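Local atomic coordinates of catechol 1,2-dioxygenase (Burkholderia ambifaria, PDB entry 5VXT), a protein that probably catalyses the intradiol ring cleavage of catechol with molecular oxygen at a non-haem iron(III) centre, giving cis,cis-muconate. Residues P129-A141 / A200-V212. Sequence-based numbering, arbitrary orientation.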
ATOM      1  N   PRO B 129      29.816  10.215 -11.076  1.00 51.34           N
ATOM      2  CA  PRO B 129      30.714  11.082 -11.845  1.00 50.88           C
ATOM      3  C   PRO B 129      30.868  10.558 -13.264  1.00 51.29           C
ATOM      4  O   PRO B 129      31.085   9.364 -13.486  1.00 45.35           O
ATOM      5  CB  PRO B 129      32.030  11.012 -11.063  1.00 47.03           C
ATOM      6  CG  PRO B 129      31.978   9.690 -10.374  1.00 50.90           C
ATOM      7  CD  PRO B 129      30.528   9.491 -10.006  1.00 50.60           C
ATOM      8  N   VAL B 130      30.735  11.461 -14.227  1.00 52.83           N
ATOM      9  CA  VAL B 130      30.727  11.095 -15.637  1.00 46.50           C
ATOM     10  C   VAL B 130      32.165  11.023 -16.127  1.00 47.59           C
ATOM     11  O   VAL B 130      32.920  11.993 -16.003  1.00 53.31           O
ATOM     12  CB  VAL B 130      29.910  12.099 -16.465  1.00 47.80           C
ATOM     13  CG1 VAL B 130      29.811  11.631 -17.904  1.00 47.49           C
ATOM     14  CG2 VAL B 130      28.525  12.291 -15.853  1.00 50.84           C
ATOM     15  N   ARG B 131      32.545   9.875 -16.676  1.00 46.80           N
ATOM     16  CA  ARG B 131      33.872   9.679 -17.239  1.00 50.52           C
ATOM     17  C   ARG B 131      33.824   9.790 -18.756  1.00 46.34           C
ATOM     18  O   ARG B 131      32.792   9.552 -19.387  1.00 44.85           O
ATOM     19  CB  ARG B 131      34.445   8.315 -16.851  1.00 47.34           C
ATOM     20  CG  ARG B 131      34.425   8.011 -15.369  1.00 45.76           C
ATOM     21  CD  ARG B 131      34.976   9.162 -14.560  1.00 60.94           C
ATOM     22  NE  ARG B 131      35.165   8.791 -13.163  1.00 64.11           N
ATOM     23  CZ  ARG B 131      35.408   9.659 -12.187  1.00 72.04           C
ATOM     24  NH1 ARG B 131      35.482  10.956 -12.454  1.00 74.89           N
ATOM     25  NH2 ARG B 131      35.571   9.229 -10.943  1.00 75.25           N
ATOM     26  N   ASP B 132      34.962  10.146 -19.342  1.00 48.04           N
ATOM     27  CA  ASP B 132      35.104  10.178 -20.792  1.00 47.81           C
ATOM     28  C   ASP B 132      35.413   8.771 -21.283  1.00 47.10           C
ATOM     29  O   ASP B 132      36.477   8.228 -20.982  1.00 47.96           O
ATOM     30  CB  ASP B 132      36.209  11.147 -21.204  1.00 57.77           C
ATOM     31  CG  ASP B 132      35.704  12.562 -21.386  1.00 66.50           C
ATOM     32  OD1 ASP B 132      34.482  12.729 -21.587  1.00 63.60           O
ATOM     33  OD2 ASP B 132      36.528  13.504 -21.344  1.00 69.62           O
ATOM     34  N   GLY B 133      34.474   8.168 -22.009  1.00 50.89           N
ATOM     35  CA  GLY B 133      34.723   6.924 -22.714  1.00 45.71           C
ATOM     36  C   GLY B 133      34.843   5.640 -21.910  1.00 46.28           C
ATOM     37  O   GLY B 133      34.409   4.584 -22.382  1.00 46.86           O
ATOM     38  N   VAL B 134      35.455   5.687 -20.729  1.00 45.10           N
ATOM     39  CA  VAL B 134      35.712   4.484 -19.937  1.00 44.75           C
ATOM     40  C   VAL B 134      35.550   4.824 -18.461  1.00 44.81           C
ATOM     41  O   VAL B 134      35.980   5.888 -18.009  1.00 45.97           O
ATOM     42  CB  VAL B 134      37.121   3.901 -20.202  1.00 50.20           C
ATOM     43  CG1 VAL B 134      37.408   2.743 -19.258  1.00 46.04           C
ATOM     44  CG2 VAL B 134      37.271   3.439 -21.649  1.00 46.10           C
ATOM     45  N   ALA B 135      34.916   3.923 -17.709  1.00 46.11           N
ATOM     46  CA  ALA B 135      34.812   4.062 -16.263  1.00 45.82           C
ATOM     47  C   ALA B 135      35.163   2.741 -15.597  1.00 43.70           C
ATOM     48  O   ALA B 135      34.669   1.685 -16.004  1.00 50.98           O
ATOM     49  CB  ALA B 135      33.405   4.505 -15.835  1.00 42.41           C
ATOM     50  N   LYS B 136      36.016   2.804 -14.580  1.00 44.98           N
ATOM     51  CA  LYS B 136      36.235   1.689 -13.667  1.00 45.30           C
ATOM     52  C   LYS B 136      35.364   1.937 -12.443  1.00 44.34           C
ATOM     53  O   LYS B 136      35.575   2.909 -11.711  1.00 51.47           O
ATOM     54  CB  LYS B 136      37.703   1.564 -13.278  1.00 47.01           C
ATOM     55  CG  LYS B 136      37.986   0.345 -12.423  1.00 47.24           C
ATOM     56  CD  LYS B 136      39.459   0.226 -12.091  1.00 54.37           C
ATOM     57  CE  LYS B 136      39.747  -1.085 -11.381  1.00 49.68           C
ATOM     58  NZ  LYS B 136      38.942  -1.230 -10.140  1.00 56.04           N
ATOM     59  N   ILE B 137      34.380   1.071 -12.224  1.00 47.38           N
ATOM     60  CA  ILE B 137      33.303   1.380 -11.297  1.00 41.96           C
ATOM     61  C   ILE B 137      33.321   0.514 -10.048  1.00 42.10           C
ATOM     62  O   ILE B 137      32.512   0.756  -9.139  1.00 44.45           O
ATOM     63  CB  ILE B 137      31.931   1.302 -11.991  1.00 43.64           C
ATOM     64  CG1 ILE B 137      31.591  -0.135 -12.364  1.00 43.51           C
ATOM     65  CG2 ILE B 137      31.925   2.173 -13.240  1.00 45.91           C
ATOM     66  CD1 ILE B 137      30.249  -0.273 -13.065  1.00 43.78           C
ATOM     67  N   ASP B 138      34.221  -0.462  -9.946  1.00 50.39           N
ATOM     68  CA  ASP B 138      34.326  -1.239  -8.710  1.00 49.00           C
ATOM     69  C   ASP B 138      35.291  -0.513  -7.773  1.00 50.27           C
ATOM     70  O   ASP B 138      36.513  -0.612  -7.907  1.00 51.18           O
ATOM     71  CB  ASP B 138      34.734  -2.685  -8.986  1.00 43.55           C
ATOM     72  CG  ASP B 138      36.129  -2.823  -9.551  1.00 47.07           C
ATOM     73  OD1 ASP B 138      36.398  -2.271 -10.640  1.00 47.32           O
ATOM     74  OD2 ASP B 138      36.951  -3.491  -8.891  1.00 51.98           O
ATOM     75  N   LEU B 139      34.731   0.234  -6.821  1.00 53.41           N
ATOM     76  CA  LEU B 139      35.524   1.008  -5.875  1.00 56.16           C
ATOM     77  C   LEU B 139      35.956   0.201  -4.663  1.00 54.17           C
ATOM     78  O   LEU B 139      36.983   0.520  -4.054  1.00 55.20           O
ATOM     79  CB  LEU B 139      34.732   2.232  -5.400  1.00 46.40           C
ATOM     80  CG  LEU B 139      34.230   3.185  -6.485  1.00 52.51           C
ATOM     81  CD1 LEU B 139      33.375   4.292  -5.877  1.00 56.15           C
ATOM     82  CD2 LEU B 139      35.401   3.765  -7.261  1.00 54.83           C
ATOM     83  N   ASP B 140      35.198  -0.832  -4.300  1.00 52.48           N
ATOM     84  CA  ASP B 140      35.408  -1.577  -3.068  1.00 50.54           C
ATOM     85  C   ASP B 140      35.882  -2.989  -3.373  1.00 55.30           C
ATOM     86  O   ASP B 140      35.439  -3.608  -4.344  1.00 57.38           O
ATOM     87  CB  ASP B 140      34.120  -1.633  -2.238  1.00 50.15           C
ATOM     88  CG  ASP B 140      33.605  -0.256  -1.869  1.00 52.59           C
ATOM     89  OD1 ASP B 140      34.414   0.693  -1.894  1.00 51.23           O
ATOM     90  OD2 ASP B 140      32.399  -0.121  -1.557  1.00 49.64           O
ATOM     91  N   ALA B 141      36.781  -3.491  -2.531  1.00 58.64           N
ATOM     92  CA  ALA B 141      37.283  -4.849  -2.683  1.00 56.44           C
ATOM     93  C   ALA B 141      36.149  -5.859  -2.558  1.00 57.84           C
ATOM     94  O   ALA B 141      35.315  -5.774  -1.649  1.00 56.20           O
ATOM     95  CB  ALA B 141      38.360  -5.126  -1.634  1.00 62.16           C
ATOM     96  N   ALA B 200      33.278  10.712 -30.128  1.00 48.02           N
ATOM     97  CA  ALA B 200      32.792  10.709 -31.501  1.00 48.06           C
ATOM     98  C   ALA B 200      32.603   9.300 -32.047  1.00 48.42           C
ATOM     99  O   ALA B 200      31.795   9.114 -32.963  1.00 46.44           O
ATOM    100  CB  ALA B 200      33.755  11.492 -32.398  1.00 50.05           C
ATOM    101  N   ASP B 201      33.331   8.311 -31.515  1.00 46.67           N
ATOM    102  CA  ASP B 201      33.230   6.928 -31.971  1.00 45.77           C
ATOM    103  C   ASP B 201      32.092   6.162 -31.310  1.00 45.50           C
ATOM    104  O   ASP B 201      31.971   4.953 -31.537  1.00 43.17           O
ATOM    105  CB  ASP B 201      34.543   6.173 -31.723  1.00 46.48           C
ATOM    106  CG  ASP B 201      34.967   6.183 -30.264  1.00 52.60           C
ATOM    107  OD1 ASP B 201      34.219   6.718 -29.416  1.00 47.24           O
ATOM    108  OD2 ASP B 201      36.063   5.659 -29.964  1.00 51.91           O
ATOM    109  N   GLY B 202      31.283   6.830 -30.491  1.00 49.13           N
ATOM    110  CA  GLY B 202      30.170   6.196 -29.811  1.00 41.65           C
ATOM    111  C   GLY B 202      30.522   5.105 -28.823  1.00 40.99           C
ATOM    112  O   GLY B 202      29.615   4.413 -28.345  1.00 39.64           O
ATOM    113  N   LYS B 203      31.794   4.934 -28.478  1.00 46.00           N
ATOM    114  CA  LYS B 203      32.225   3.803 -27.664  1.00 41.53           C
ATOM    115  C   LYS B 203      32.099   4.107 -26.177  1.00 41.20           C
ATOM    116  O   LYS B 203      32.395   5.215 -25.727  1.00 42.75           O
ATOM    117  CB  LYS B 203      33.672   3.417 -27.990  1.00 42.93           C
ATOM    118  CG  LYS B 203      33.869   2.874 -29.400  1.00 43.20           C
ATOM    119  CD  LYS B 203      35.332   2.490 -29.680  1.00 50.85           C
ATOM    120  CE  LYS B 203      35.619   1.027 -29.364  1.00 52.56           C
ATOM    121  NZ  LYS B 203      37.041   0.662 -29.625  1.00 53.38           N
ATOM    122  N   TYR B 204      31.652   3.105 -25.422  1.00 40.86           N
ATOM    123  CA  TYR B 204      31.566   3.153 -23.969  1.00 42.48           C
ATOM    124  C   TYR B 204      32.293   1.932 -23.418  1.00 39.95           C
ATOM    125  O   TYR B 204      32.389   0.897 -24.080  1.00 39.74           O
ATOM    126  CB  TYR B 204      30.096   3.164 -23.479  1.00 38.34           C
ATOM    127  CG  TYR B 204      29.495   1.779 -23.459  1.00 37.19           C
ATOM    128  CD1 TYR B 204      28.898   1.252 -24.591  1.00 36.65           C
ATOM    129  CD2 TYR B 204      29.550   0.989 -22.311  1.00 40.23           C
ATOM    130  CE1 TYR B 204      28.374  -0.026 -24.589  1.00 35.77           C
ATOM    131  CE2 TYR B 204      29.033  -0.291 -22.300  1.00 40.33           C
ATOM    132  CZ  TYR B 204      28.449  -0.796 -23.445  1.00 35.42           C
ATOM    133  OH  TYR B 204      27.925  -2.068 -23.448  1.00 42.23           O
ATOM    134  N   GLU B 205      32.790   2.037 -22.191  1.00 44.95           N
ATOM    135  CA  GLU B 205      33.416   0.873 -21.577  1.00 40.59           C
ATOM    136  C   GLU B 205      33.319   0.967 -20.065  1.00 42.83           C
ATOM    137  O   GLU B 205      33.600   2.019 -19.485  1.00 46.26           O
ATOM    138  CB  GLU B 205      34.881   0.744 -22.005  1.00 42.18           C
ATOM    139  CG  GLU B 205      35.554  -0.503 -21.477  1.00 42.56           C
ATOM    140  CD  GLU B 205      36.901  -0.731 -22.130  1.00 47.87           C
ATOM    141  OE1 GLU B 205      37.167  -0.087 -23.168  1.00 51.27           O
ATOM    142  OE2 GLU B 205      37.686  -1.545 -21.603  1.00 49.25           O
ATOM    143  N   PHE B 206      32.913  -0.133 -19.434  1.00 42.74           N
ATOM    144  CA  PHE B 206      32.877  -0.246 -17.984  1.00 42.20           C
ATOM    145  C   PHE B 206      33.807  -1.369 -17.556  1.00 42.29           C
ATOM    146  O   PHE B 206      33.771  -2.464 -18.124  1.00 40.21           O
ATOM    147  CB  PHE B 206      31.452  -0.507 -17.470  1.00 38.16           C
ATOM    148  CG  PHE B 206      30.506   0.621 -17.735  1.00 37.50           C
ATOM    149  CD1 PHE B 206      30.489   1.737 -16.912  1.00 44.59           C
ATOM    150  CD2 PHE B 206      29.633   0.573 -18.808  1.00 42.92           C
ATOM    151  CE1 PHE B 206      29.616   2.781 -17.157  1.00 43.31           C
ATOM    152  CE2 PHE B 206      28.756   1.614 -19.057  1.00 36.11           C
ATOM    153  CZ  PHE B 206      28.749   2.719 -18.231  1.00 39.25           C
ATOM    154  N   ARG B 207      34.650  -1.085 -16.575  1.00 51.02           N
ATOM    155  CA  ARG B 207      35.524  -2.078 -15.971  1.00 42.62           C
ATOM    156  C   ARG B 207      35.073  -2.273 -14.533  1.00 43.38           C
ATOM    157  O   ARG B 207      35.025  -1.315 -13.754  1.00 42.62           O
ATOM    158  CB  ARG B 207      36.984  -1.643 -16.068  1.00 45.88           C
ATOM    159  CG  ARG B 207      37.401  -1.497 -17.515  1.00 44.83           C
ATOM    160  CD  ARG B 207      38.800  -0.957 -17.682  1.00 46.76           C
ATOM    161  NE  ARG B 207      39.091  -0.699 -19.090  1.00 47.03           N
ATOM    162  CZ  ARG B 207      40.196  -0.106 -19.529  1.00 51.66           C
ATOM    163  NH1 ARG B 207      41.119   0.291 -18.666  1.00 60.93           N
ATOM    164  NH2 ARG B 207      40.379   0.088 -20.828  1.00 48.84           N
ATOM    165  N   THR B 208      34.712  -3.504 -14.196  1.00 48.19           N
ATOM    166  CA  THR B 208      33.973  -3.755 -12.972  1.00 49.12           C
ATOM    167  C   THR B 208      34.214  -5.207 -12.577  1.00 48.65           C
ATOM    168  O   THR B 208      35.189  -5.826 -13.023  1.00 42.55           O
ATOM    169  CB  THR B 208      32.485  -3.411 -13.177  1.00 44.26           C
ATOM    170  OG1 THR B 208      31.751  -3.684 -11.979  1.00 39.16           O
ATOM    171  CG2 THR B 208      31.885  -4.213 -14.328  1.00 41.06           C
ATOM    172  N   LEU B 209      33.335  -5.746 -11.742  1.00 48.71           N
ATOM    173  CA  LEU B 209      33.389  -7.136 -11.320  1.00 45.32           C
ATOM    174  C   LEU B 209      32.048  -7.805 -11.608  1.00 42.03           C
ATOM    175  O   LEU B 209      31.015  -7.144 -11.753  1.00 39.45           O
ATOM    176  CB  LEU B 209      33.744  -7.251  -9.832  1.00 46.20           C
ATOM    177  CG  LEU B 209      35.001  -6.518  -9.353  1.00 45.69           C
ATOM    178  CD1 LEU B 209      35.137  -6.597  -7.835  1.00 44.42           C
ATOM    179  CD2 LEU B 209      36.253  -7.070 -10.035  1.00 44.97           C
ATOM    180  N   MET B 210      32.082  -9.126 -11.699  1.00 41.04           N
ATOM    181  CA  MET B 210      30.909  -9.887 -12.122  1.00 42.23           C
ATOM    182  C   MET B 210      29.839  -9.898 -11.030  1.00 41.37           C
ATOM    183  O   MET B 210      30.116 -10.328  -9.902  1.00 42.67           O
ATOM    184  CB  MET B 210      31.339 -11.315 -12.464  1.00 46.93           C
ATOM    185  CG  MET B 210      30.193 -12.263 -12.768  1.00 49.72           C
ATOM    186  SD  MET B 210      29.458 -11.908 -14.367  1.00 44.80           S
ATOM    187  CE  MET B 210      30.900 -12.098 -15.408  1.00 38.16           C
ATOM    188  N   PRO B 211      28.616  -9.449 -11.313  1.00 40.51           N
ATOM    189  CA  PRO B 211      27.557  -9.516 -10.305  1.00 35.34           C
ATOM    190  C   PRO B 211      27.027 -10.930 -10.139  1.00 38.89           C
ATOM    191  O   PRO B 211      27.222 -11.799 -10.987  1.00 37.11           O
ATOM    192  CB  PRO B 211      26.468  -8.603 -10.877  1.00 37.88           C
ATOM    193  CG  PRO B 211      26.617  -8.770 -12.344  1.00 36.81           C
ATOM    194  CD  PRO B 211      28.117  -8.878 -12.578  1.00 35.16           C
ATOM    195  N   VAL B 212      26.330 -11.140  -9.021  1.00 38.13           N
ATOM    196  CA  VAL B 212      25.543 -12.344  -8.791  1.00 37.02           C
ATOM    197  C   VAL B 212      24.098 -11.907  -8.565  1.00 34.57           C
ATOM    198  O   VAL B 212      23.817 -10.749  -8.249  1.00 37.17           O
ATOM    199  CB  VAL B 212      26.067 -13.177  -7.601  1.00 52.86           C
ATOM    200  CG1 VAL B 212      25.633 -12.560  -6.290  1.00 55.00           C
ATOM    201  CG2 VAL B 212      25.595 -14.624  -7.701  1.00 59.93           C
TER
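Ala135 and Arg207 are joined backbone to backbone, Arg207 N lying 2.8 Å from Ala135 O, in a parallel pairing of the edge strand 134-136 with strand 203-209. Two further bonds continue the ladder: Ala135 N donates to Glu205 O at 2.9 Å, and Ile137 N to Arg207 O at the same distance, so that Ala135 spans Glu205 and Arg207 as expected of parallel strands.

On the outer face lie Val134, Lys136, Glu205 and Arg207. The extended Arg207 side chain can be followed outward. Its CB passes 4.1 Å from Ala135 O and also nears Lys136 CA; from there, with CG anti to the carbonyl carbon (chi1 -61°), the chain runs straight to NE. This nitrogen meets Glu205 OE2 at 3.0 Å, and NH2 converges on the same oxygen, giving a side-on salt bridge in the guanidinium plane but well above the plane of the carboxylate. Over one guanidinium face, displaced toward its rim, Val134 CG1 lies against NE and CZ, while NH1 reaches weakly to the carbonyl of Leu288. Val134 CG2 meanwhile lies alongside Glu205 CB.

On the other face Ala135 and Phe206 form an apolar cluster with Ile137. Phe206 receives Ile137 CG2 at its ring edge, 4.0 Å from Phe206 CD1, and Ala135 CB obliquely. Ile137 CG1, set between the backbone N and the carbonyl carbon (chi1 68°), is pressed tightly against Thr208 CB at 3.5 Å; the Thr208 hydroxyl is bonded to His171. Beyond the ladder, the Asp138 side chain crosses that of Leu209 at about a right angle, with OD2 against Leu209 CG. The Lys136 chain, bent at its last torsion, brings NZ to Asp138 OD1 from above the carboxylate plane, in a salt bridge.

Strand 147-155 lies next to strand 203-209, antiparallel to it, in this mixed sheet. The face bearing Ala135 and Phe206 packs on strands 166-170 and 193-197 of the second sheet, where Phe206 and Ile137 touch Cys169 and Ala135 touches Val196, in the beta-sandwich characteristic of the catalytic domain of intradiol dioxygenases.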